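Local coordinates for protein putative HTH-type transcriptional regulator ybaQ (Escherichia coli, PDB 2EBY) that probably binds DNA and regulates transcription as a helix-turn-helix protein of the Cro/C1 type, at residues A[8-13]-A[45-50]; A[54-59]-A[69-74]. All blocks are in the same frame, centred on the assembly; numbering follows the deposited sequence.

Overall arrangement
The chain enters through the segment 8-13, which leads into helix 11-20. It then runs through helices 27-34 and 38-45, the predicted helix-turn-helix unit. Interaction 1 closes this long loop by bringing residues 45-50 back to the start of the first helix. Interaction 2 opens only afterwards, so the two lie in series and neither nest nor cross. It closes a much shorter loop, pairing helix 53-63 with the first part of helix 67-83. The centres of interactions 1 and 2 are about 11 Å apart, and the contacts touch: Pro11 packs on Leu73 and Gln74, and Arg49 packs on Met55. Interaction 1 thus ties the end of the predicted unit to the first helix, and interaction 2 joins the two helices that follow.

Interaction 1 of 2, residues A[8-13]-A[45-50]; sequences PTTPGD and INNNRK. With SO4 (sulfate ion), chain C.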
ATOM      1  N   PRO A   8      14.228   6.818   3.425  1.00 55.85           N
ATOM      2  CA  PRO A   8      13.282   7.616   4.205  1.00 53.92           C
ATOM      3  C   PRO A   8      13.099   7.069   5.608  1.00 52.78           C
ATOM      4  O   PRO A   8      13.395   5.901   5.877  1.00 52.25           O
ATOM      5  CB  PRO A   8      12.008   7.510   3.391  1.00 54.54           C
ATOM      6  CG  PRO A   8      12.058   6.077   2.945  1.00 54.72           C
ATOM      7  CD  PRO A   8      13.518   5.858   2.559  1.00 55.41           C
ATOM      8  N   THR A   9      12.606   7.920   6.500  1.00 49.98           N
ATOM      9  CA  THR A   9      12.366   7.496   7.861  1.00 49.07           C
ATOM     10  C   THR A   9      11.125   6.606   7.858  1.00 47.29           C
ATOM     11  O   THR A   9      10.072   6.975   7.327  1.00 46.31           O
ATOM     12  CB  THR A   9      12.137   8.699   8.791  1.00 49.55           C
ATOM     13  OG1 THR A   9      11.002   9.447   8.338  1.00 52.52           O
ATOM     14  CG2 THR A   9      13.369   9.598   8.803  1.00 49.63           C
ATOM     15  N   THR A  10      11.266   5.422   8.437  1.00 44.32           N
ATOM     16  CA  THR A  10      10.169   4.477   8.507  1.00 40.75           C
ATOM     17  C   THR A  10       9.121   5.030   9.463  1.00 40.25           C
ATOM     18  O   THR A  10       9.403   5.939  10.242  1.00 40.82           O
ATOM     19  CB  THR A  10      10.662   3.131   9.046  1.00 40.19           C
ATOM     20  OG1 THR A  10      10.992   3.275  10.431  1.00 38.78           O
ATOM     21  CG2 THR A  10      11.906   2.675   8.291  1.00 37.25           C
ATOM     22  N   PRO A  11       7.887   4.508   9.402  1.00 38.31           N
ATOM     23  CA  PRO A  11       6.857   5.007  10.315  1.00 37.90           C
ATOM     24  C   PRO A  11       7.283   4.660  11.743  1.00 37.83           C
ATOM     25  O   PRO A  11       6.958   5.372  12.692  1.00 35.00           O
ATOM     26  CB  PRO A  11       5.614   4.236   9.886  1.00 37.54           C
ATOM     27  CG  PRO A  11       5.861   3.959   8.451  1.00 36.92           C
ATOM     28  CD  PRO A  11       7.309   3.580   8.418  1.00 37.12           C
ATOM     29  N   GLY A  12       8.019   3.554  11.870  1.00 38.30           N
ATOM     30  CA  GLY A  12       8.508   3.111  13.165  1.00 39.37           C
ATOM     31  C   GLY A  12       9.441   4.127  13.794  1.00 39.72           C
ATOM     32  O   GLY A  12       9.354   4.393  14.992  1.00 37.93           O
ATOM     33  N   ASP A  13      10.335   4.701  12.995  1.00 41.43           N
ATOM     34  CA  ASP A  13      11.265   5.701  13.513  1.00 44.40           C
ATOM     35  C   ASP A  13      10.518   6.956  13.950  1.00 44.24           C
ATOM     36  O   ASP A  13      10.818   7.537  14.993  1.00 43.57           O
ATOM     37  CB  ASP A  13      12.318   6.066  12.461  1.00 47.29           C
ATOM     38  CG  ASP A  13      13.292   4.930  12.186  1.00 51.26           C
ATOM     39  OD1 ASP A  13      13.474   4.062  13.070  1.00 51.90           O
ATOM     40  OD2 ASP A  13      13.888   4.914  11.088  1.00 53.96           O
ATOM     41  N   ILE A  45       7.767  -0.800  14.811  1.00 33.99           N
ATOM     42  CA  ILE A  45       8.935   0.023  15.092  1.00 36.50           C
ATOM     43  C   ILE A  45      10.213  -0.483  14.427  1.00 36.70           C
ATOM     44  O   ILE A  45      11.029   0.313  13.963  1.00 36.02           O
ATOM     45  CB  ILE A  45       9.169   0.115  16.609  1.00 38.23           C
ATOM     46  CG1 ILE A  45       8.048   0.934  17.244  1.00 37.09           C
ATOM     47  CG2 ILE A  45      10.530   0.723  16.900  1.00 39.28           C
ATOM     48  CD1 ILE A  45       8.244   1.197  18.707  1.00 41.40           C
ATOM     49  N   ASN A  46      10.385  -1.800  14.371  1.00 36.90           N
ATOM     50  CA  ASN A  46      11.584  -2.365  13.772  1.00 36.98           C
ATOM     51  C   ASN A  46      11.450  -2.689  12.299  1.00 37.12           C
ATOM     52  O   ASN A  46      12.364  -3.246  11.700  1.00 35.21           O
ATOM     53  CB  ASN A  46      12.012  -3.606  14.542  1.00 38.48           C
ATOM     54  CG  ASN A  46      12.386  -3.286  15.964  1.00 39.79           C
ATOM     55  OD1 ASN A  46      11.803  -3.817  16.909  1.00 39.91           O
ATOM     56  ND2 ASN A  46      13.359  -2.398  16.128  1.00 40.59           N
ATOM     57  N   ASN A  47      10.299  -2.347  11.728  1.00 38.19           N
ATOM     58  CA  ASN A  47      10.039  -2.557  10.308  1.00 38.48           C
ATOM     59  C   ASN A  47      10.016  -4.020   9.855  1.00 39.02           C
ATOM     60  O   ASN A  47      10.429  -4.338   8.739  1.00 37.24           O
ATOM     61  CB  ASN A  47      11.058  -1.757   9.481  1.00 39.45           C
ATOM     62  CG  ASN A  47      10.608  -1.546   8.042  1.00 40.11           C
ATOM     63  OD1 ASN A  47       9.419  -1.369   7.777  1.00 36.11           O
ATOM     64  ND2 ASN A  47      11.560  -1.552   7.110  1.00 37.24           N
ATOM     65  N   ASN A  48       9.521  -4.905  10.715  1.00 38.63           N
ATOM     66  CA  ASN A  48       9.422  -6.322  10.373  1.00 39.91           C
ATOM     67  C   ASN A  48       8.006  -6.594   9.892  1.00 40.53           C
ATOM     68  O   ASN A  48       7.691  -7.677   9.389  1.00 41.83           O
ATOM     69  CB  ASN A  48       9.730  -7.193  11.591  1.00 39.75           C
ATOM     70  CG  ASN A  48      11.201  -7.162  11.964  1.00 42.65           C
ATOM     71  OD1 ASN A  48      12.043  -7.714  11.252  1.00 43.05           O
ATOM     72  ND2 ASN A  48      11.520  -6.501  13.069  1.00 40.28           N
ATOM     73  N   ARG A  49       7.165  -5.580  10.050  1.00 38.48           N
ATOM     74  CA  ARG A  49       5.766  -5.635   9.662  1.00 38.54           C
ATOM     75  C   ARG A  49       5.470  -4.278   9.037  1.00 36.09           C
ATOM     76  O   ARG A  49       5.772  -3.241   9.623  1.00 34.78           O
ATOM     77  CB  ARG A  49       4.895  -5.827  10.908  1.00 41.56           C
ATOM     78  CG  ARG A  49       3.417  -6.084  10.657  1.00 44.74           C
ATOM     79  CD  ARG A  49       2.569  -5.532  11.812  1.00 51.29           C
ATOM     80  NE  ARG A  49       2.402  -4.081  11.697  1.00 55.22           N
ATOM     81  CZ  ARG A  49       1.223  -3.460  11.663  1.00 53.66           C
ATOM     82  NH1 ARG A  49       0.095  -4.156  11.748  1.00 54.01           N
ATOM     83  NH2 ARG A  49       1.172  -2.147  11.508  1.00 49.85           N
ATOM     84  N   LYS A  50       4.887  -4.275   7.850  1.00 34.87           N
ATOM     85  CA  LYS A  50       4.569  -3.013   7.204  1.00 34.26           C
ATOM     86  C   LYS A  50       3.449  -2.359   8.010  1.00 32.70           C
ATOM     87  O   LYS A  50       2.668  -3.050   8.663  1.00 32.40           O
ATOM     88  CB  LYS A  50       4.076  -3.263   5.778  1.00 36.73           C
ATOM     89  CG  LYS A  50       2.659  -3.825   5.734  1.00 41.17           C
ATOM     90  CD  LYS A  50       2.158  -4.031   4.313  1.00 43.99           C
ATOM     91  CE  LYS A  50       0.694  -4.464   4.332  1.00 45.99           C
ATOM     92  NZ  LYS A  50       0.119  -4.672   2.971  1.00 48.33           N
TER
HETATM   93  S   SO4 C 121      -3.401  -3.458   4.236  1.00 36.13           S
HETATM   94  O1  SO4 C 121      -4.790  -2.977   3.940  1.00 40.37           O
HETATM   95  O2  SO4 C 121      -2.654  -2.360   4.911  1.00 42.80           O
HETATM   96  O3  SO4 C 121      -3.415  -4.620   5.207  1.00 44.59           O
HETATM   97  O4  SO4 C 121      -2.745  -3.857   2.925  1.00 42.79           O
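Gly12 and Ile45 meet backbone to backbone, with Gly12 CA only 3.7 Å from Ile45 CA. This is the tight part of the contact. Gly12 has no side chain, and the place a beta carbon would take is filled by the carbonyl oxygen of Ile45. The last turn of helix 38-45 can therefore lie directly against the first turn of helix 11-20. The side chain of Ile45 continues along that helix and packs on Leu15, Leu16 and Leu20.

The other end is looser. Thr10 sends its methyl CG2 toward the amide of Asn47, and CG2 stays 4.4 Å from ND2. The hydroxyl of Thr10 is used within its own segment. It caps helix 11-20 at the N-cap position, where Asp13 N donates to Thr10 OG1 at 3.0 Å with an N-H...O angle of 154°. Just past helix 38-45, Asn47 takes a positive phi in a Schellman motif, its turn bonded back into the last helical turn. The contact therefore pairs the start of one helix with the end of another. Helix 38-45 falls within the predicted helix-turn-helix motif.

Beyond Asn47 the segment leaves its partner and reaches outward. Lys50 bends at its first torsion (chi1 74°) and then runs fully extended, which carries NZ out to a sulfate ion. Lys50 NZ donates to sulfate O4 at 3.0 Å. This anion, probably from the crystallisation liquor, is also bound by Thr53 N at the start of helix 53-63.

Among the neighbouring helices, Arg49 lies back on Ala43 and Leu44 of helix 38-45, while Pro8 rests on Ala76 and Trp80 of helix 67-83.

Interaction 2 of 2, residues A[54-59]-A[69-74]; sequences EMAFRL and FWLNLQ
Trp70 lays its indole against Leu59 and its CB against Ala56. Trp70 CB starts 4.3 Å from Ala56 CB. With CG turned away from the carbonyl carbon (chi1 -63°), the ring swings along helix 53-63 to Leu59. CG sits under Leu59 CB and CD1. On the pyrrole side, Trp70 CD1 lies near Leu59 CB and 4.0 Å from Ala56 O. The closest approach of the pair is at Trp70 NE1, 3.6 Å from Leu59 CB. The same nitrogen makes a weak hydrogen bond to Thr65 OG1, which may help hold the turn of the ring. CE2, at the ring junction, also faces Leu59 CB. On the benzene side, Trp70 CD2 and CE3 lie against Leu59 CD1, which is 3.9 Å from Trp70 CD2. Leu59 thus lies across one face of the indole, crossing the Trp70 side chain at about a right angle. Its CB makes a CH-pi contact over the five-membered ring, 14° off the normal, and its CD1 leans to the benzene part. The opposite face is taken by Phe69, whose CE2 edge comes down over the ring.

The two helices belong to the compact all-helical Cro/C1 domain and follow the predicted helix-turn-helix unit. Their segments run roughly antiparallel, at 136°, with axes 9.3 Å apart. The small side chain of Ala56 lies at the nearest point of the backbones. Leu71 fills in next to it, with Leu71 CD2 3.7 Å from Ala56 CB.

The far side of helix 53-63 carries charge. Arg58 NH2 forms a salt bridge to Glu54 OE2 at 2.8 Å, one turn back. It has a second carboxylate partner in Glu91 of the second subunit. Phe57 and Leu71 both pack on Leu79 of that subunit, where the two subunits meet.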
ATOM      1  N   GLU A  54      -5.269  -0.595   8.828  1.00 26.26           N
ATOM      2  CA  GLU A  54      -5.927  -0.646  10.132  1.00 28.49           C
ATOM      3  C   GLU A  54      -5.036  -0.056  11.220  1.00 27.35           C
ATOM      4  O   GLU A  54      -5.500   0.740  12.038  1.00 28.29           O
ATOM      5  CB  GLU A  54      -6.298  -2.087  10.511  1.00 32.08           C
ATOM      6  CG  GLU A  54      -7.131  -2.185  11.790  1.00 35.38           C
ATOM      7  CD  GLU A  54      -7.494  -3.616  12.167  1.00 38.27           C
ATOM      8  OE1 GLU A  54      -7.870  -4.391  11.266  1.00 38.42           O
ATOM      9  OE2 GLU A  54      -7.421  -3.964  13.366  1.00 40.61           O
ATOM     10  N   MET A  55      -3.762  -0.437  11.241  1.00 25.42           N
ATOM     11  CA  MET A  55      -2.870   0.112  12.257  1.00 24.23           C
ATOM     12  C   MET A  55      -2.794   1.623  12.116  1.00 24.08           C
ATOM     13  O   MET A  55      -2.676   2.328  13.111  1.00 24.38           O
ATOM     14  CB  MET A  55      -1.456  -0.467  12.152  1.00 20.45           C
ATOM     15  CG  MET A  55      -0.447   0.143  13.154  1.00 18.52           C
ATOM     16  SD  MET A  55      -0.783  -0.162  14.927  1.00 11.06           S
ATOM     17  CE  MET A  55      -0.219  -1.854  15.036  1.00 20.99           C
ATOM     18  N   ALA A  56      -2.847   2.108  10.878  1.00 25.49           N
ATOM     19  CA  ALA A  56      -2.786   3.545  10.611  1.00 25.03           C
ATOM     20  C   ALA A  56      -3.983   4.237  11.251  1.00 23.90           C
ATOM     21  O   ALA A  56      -3.851   5.327  11.791  1.00 21.95           O
ATOM     22  CB  ALA A  56      -2.770   3.807   9.105  1.00 24.66           C
ATOM     23  N   PHE A  57      -5.149   3.599  11.183  1.00 25.62           N
ATOM     24  CA  PHE A  57      -6.359   4.146  11.807  1.00 26.67           C
ATOM     25  C   PHE A  57      -6.186   4.229  13.327  1.00 26.81           C
ATOM     26  O   PHE A  57      -6.606   5.199  13.955  1.00 26.54           O
ATOM     27  CB  PHE A  57      -7.577   3.264  11.524  1.00 25.28           C
ATOM     28  CG  PHE A  57      -8.321   3.607  10.256  1.00 27.69           C
ATOM     29  CD1 PHE A  57      -7.743   3.405   9.007  1.00 24.44           C
ATOM     30  CD2 PHE A  57      -9.627   4.098  10.322  1.00 26.06           C
ATOM     31  CE1 PHE A  57      -8.454   3.678   7.841  1.00 29.53           C
ATOM     32  CE2 PHE A  57     -10.348   4.376   9.165  1.00 28.17           C
ATOM     33  CZ  PHE A  57      -9.763   4.167   7.917  1.00 28.93           C
ATOM     34  N   ARG A  58      -5.583   3.197  13.916  1.00 26.05           N
ATOM     35  CA  ARG A  58      -5.381   3.160  15.367  1.00 26.95           C
ATOM     36  C   ARG A  58      -4.420   4.258  15.811  1.00 26.50           C
ATOM     37  O   ARG A  58      -4.667   4.952  16.796  1.00 24.31           O
ATOM     38  CB  ARG A  58      -4.841   1.794  15.798  1.00 28.20           C
ATOM     39  CG  ARG A  58      -5.817   0.634  15.640  1.00 28.68           C
ATOM     40  CD  ARG A  58      -5.083  -0.672  15.876  1.00 28.76           C
ATOM     41  NE  ARG A  58      -5.909  -1.843  15.624  1.00 33.37           N
ATOM     42  CZ  ARG A  58      -6.840  -2.295  16.455  1.00 34.75           C
ATOM     43  NH1 ARG A  58      -7.065  -1.671  17.602  1.00 36.21           N
ATOM     44  NH2 ARG A  58      -7.543  -3.375  16.143  1.00 34.98           N
ATOM     45  N   LEU A  59      -3.328   4.413  15.071  1.00 26.44           N
ATOM     46  CA  LEU A  59      -2.342   5.430  15.378  1.00 28.06           C
ATOM     47  C   LEU A  59      -2.948   6.828  15.216  1.00 29.80           C
ATOM     48  O   LEU A  59      -2.714   7.715  16.038  1.00 31.06           O
ATOM     49  CB  LEU A  59      -1.130   5.257  14.463  1.00 28.25           C
ATOM     50  CG  LEU A  59      -0.297   3.998  14.711  1.00 29.23           C
ATOM     51  CD1 LEU A  59       0.721   3.817  13.589  1.00 28.38           C
ATOM     52  CD2 LEU A  59       0.397   4.110  16.071  1.00 26.54           C
ATOM     53  N   PHE A  69      -1.178  10.561   7.306  1.00 24.36           N
ATOM     54  CA  PHE A  69       0.084  11.008   7.870  1.00 26.75           C
ATOM     55  C   PHE A  69       0.947   9.748   8.038  1.00 27.62           C
ATOM     56  O   PHE A  69       2.124   9.728   7.680  1.00 27.02           O
ATOM     57  CB  PHE A  69      -0.148  11.662   9.230  1.00 30.36           C
ATOM     58  CG  PHE A  69       1.100  11.801  10.059  1.00 35.04           C
ATOM     59  CD1 PHE A  69       1.984  12.854   9.841  1.00 37.61           C
ATOM     60  CD2 PHE A  69       1.402  10.863  11.043  1.00 35.69           C
ATOM     61  CE1 PHE A  69       3.158  12.972  10.592  1.00 39.04           C
ATOM     62  CE2 PHE A  69       2.573  10.970  11.799  1.00 37.63           C
ATOM     63  CZ  PHE A  69       3.450  12.027  11.573  1.00 37.87           C
ATOM     64  N   TRP A  70       0.347   8.688   8.576  1.00 26.59           N
ATOM     65  CA  TRP A  70       1.079   7.447   8.769  1.00 26.50           C
ATOM     66  C   TRP A  70       1.263   6.657   7.478  1.00 24.65           C
ATOM     67  O   TRP A  70       2.357   6.177   7.197  1.00 24.75           O
ATOM     68  CB  TRP A  70       0.392   6.566   9.821  1.00 24.90           C
ATOM     69  CG  TRP A  70       0.352   7.211  11.178  1.00 26.07           C
ATOM     70  CD1 TRP A  70      -0.702   7.864  11.743  1.00 22.57           C
ATOM     71  CD2 TRP A  70       1.447   7.344  12.092  1.00 26.51           C
ATOM     72  NE1 TRP A  70      -0.333   8.407  12.947  1.00 25.88           N
ATOM     73  CE2 TRP A  70       0.986   8.108  13.190  1.00 25.93           C
ATOM     74  CE3 TRP A  70       2.784   6.906  12.098  1.00 26.32           C
ATOM     75  CZ2 TRP A  70       1.798   8.433  14.280  1.00 27.72           C
ATOM     76  CZ3 TRP A  70       3.597   7.229  13.183  1.00 27.30           C
ATOM     77  CH2 TRP A  70       3.100   7.990  14.258  1.00 25.81           C
ATOM     78  N   LEU A  71       0.207   6.531   6.681  1.00 24.32           N
ATOM     79  CA  LEU A  71       0.314   5.761   5.445  1.00 24.67           C
ATOM     80  C   LEU A  71       1.320   6.342   4.461  1.00 24.05           C
ATOM     81  O   LEU A  71       1.950   5.592   3.717  1.00 24.07           O
ATOM     82  CB  LEU A  71      -1.062   5.606   4.770  1.00 23.83           C
ATOM     83  CG  LEU A  71      -2.071   4.702   5.502  1.00 26.25           C
ATOM     84  CD1 LEU A  71      -3.384   4.646   4.705  1.00 21.26           C
ATOM     85  CD2 LEU A  71      -1.486   3.297   5.688  1.00 24.42           C
ATOM     86  N   ASN A  72       1.487   7.666   4.456  1.00 24.45           N
ATOM     87  CA  ASN A  72       2.438   8.288   3.538  1.00 26.03           C
ATOM     88  C   ASN A  72       3.869   7.879   3.870  1.00 25.77           C
ATOM     89  O   ASN A  72       4.691   7.694   2.970  1.00 27.57           O
ATOM     90  CB  ASN A  72       2.307   9.823   3.545  1.00 27.08           C
ATOM     91  CG  ASN A  72       0.975  10.297   2.974  1.00 29.84           C
ATOM     92  OD1 ASN A  72       0.376   9.624   2.127  1.00 30.16           O
ATOM     93  ND2 ASN A  72       0.510  11.460   3.428  1.00 27.94           N
ATOM     94  N   LEU A  73       4.157   7.719   5.159  1.00 26.41           N
ATOM     95  CA  LEU A  73       5.484   7.307   5.609  1.00 26.66           C
ATOM     96  C   LEU A  73       5.783   5.890   5.122  1.00 27.57           C
ATOM     97  O   LEU A  73       6.883   5.609   4.642  1.00 26.45           O
ATOM     98  CB  LEU A  73       5.571   7.358   7.138  1.00 26.28           C
ATOM     99  CG  LEU A  73       5.470   8.756   7.768  1.00 28.22           C
ATOM    100  CD1 LEU A  73       5.349   8.614   9.273  1.00 27.18           C
ATOM    101  CD2 LEU A  73       6.685   9.603   7.408  1.00 26.23           C
ATOM    102  N   GLN A  74       4.802   4.997   5.232  1.00 26.36           N
ATOM    103  CA  GLN A  74       5.013   3.629   4.779  1.00 26.68           C
ATOM    104  C   GLN A  74       5.137   3.616   3.255  1.00 27.23           C
ATOM    105  O   GLN A  74       5.882   2.816   2.693  1.00 27.18           O
ATOM    106  CB  GLN A  74       3.855   2.723   5.207  1.00 27.84           C
ATOM    107  CG  GLN A  74       4.010   1.266   4.769  1.00 27.68           C
ATOM    108  CD  GLN A  74       5.229   0.603   5.385  1.00 28.06           C
ATOM    109  OE1 GLN A  74       5.399   0.609   6.600  1.00 27.17           O
ATOM    110  NE2 GLN A  74       6.078   0.024   4.547  1.00 28.22           N
TER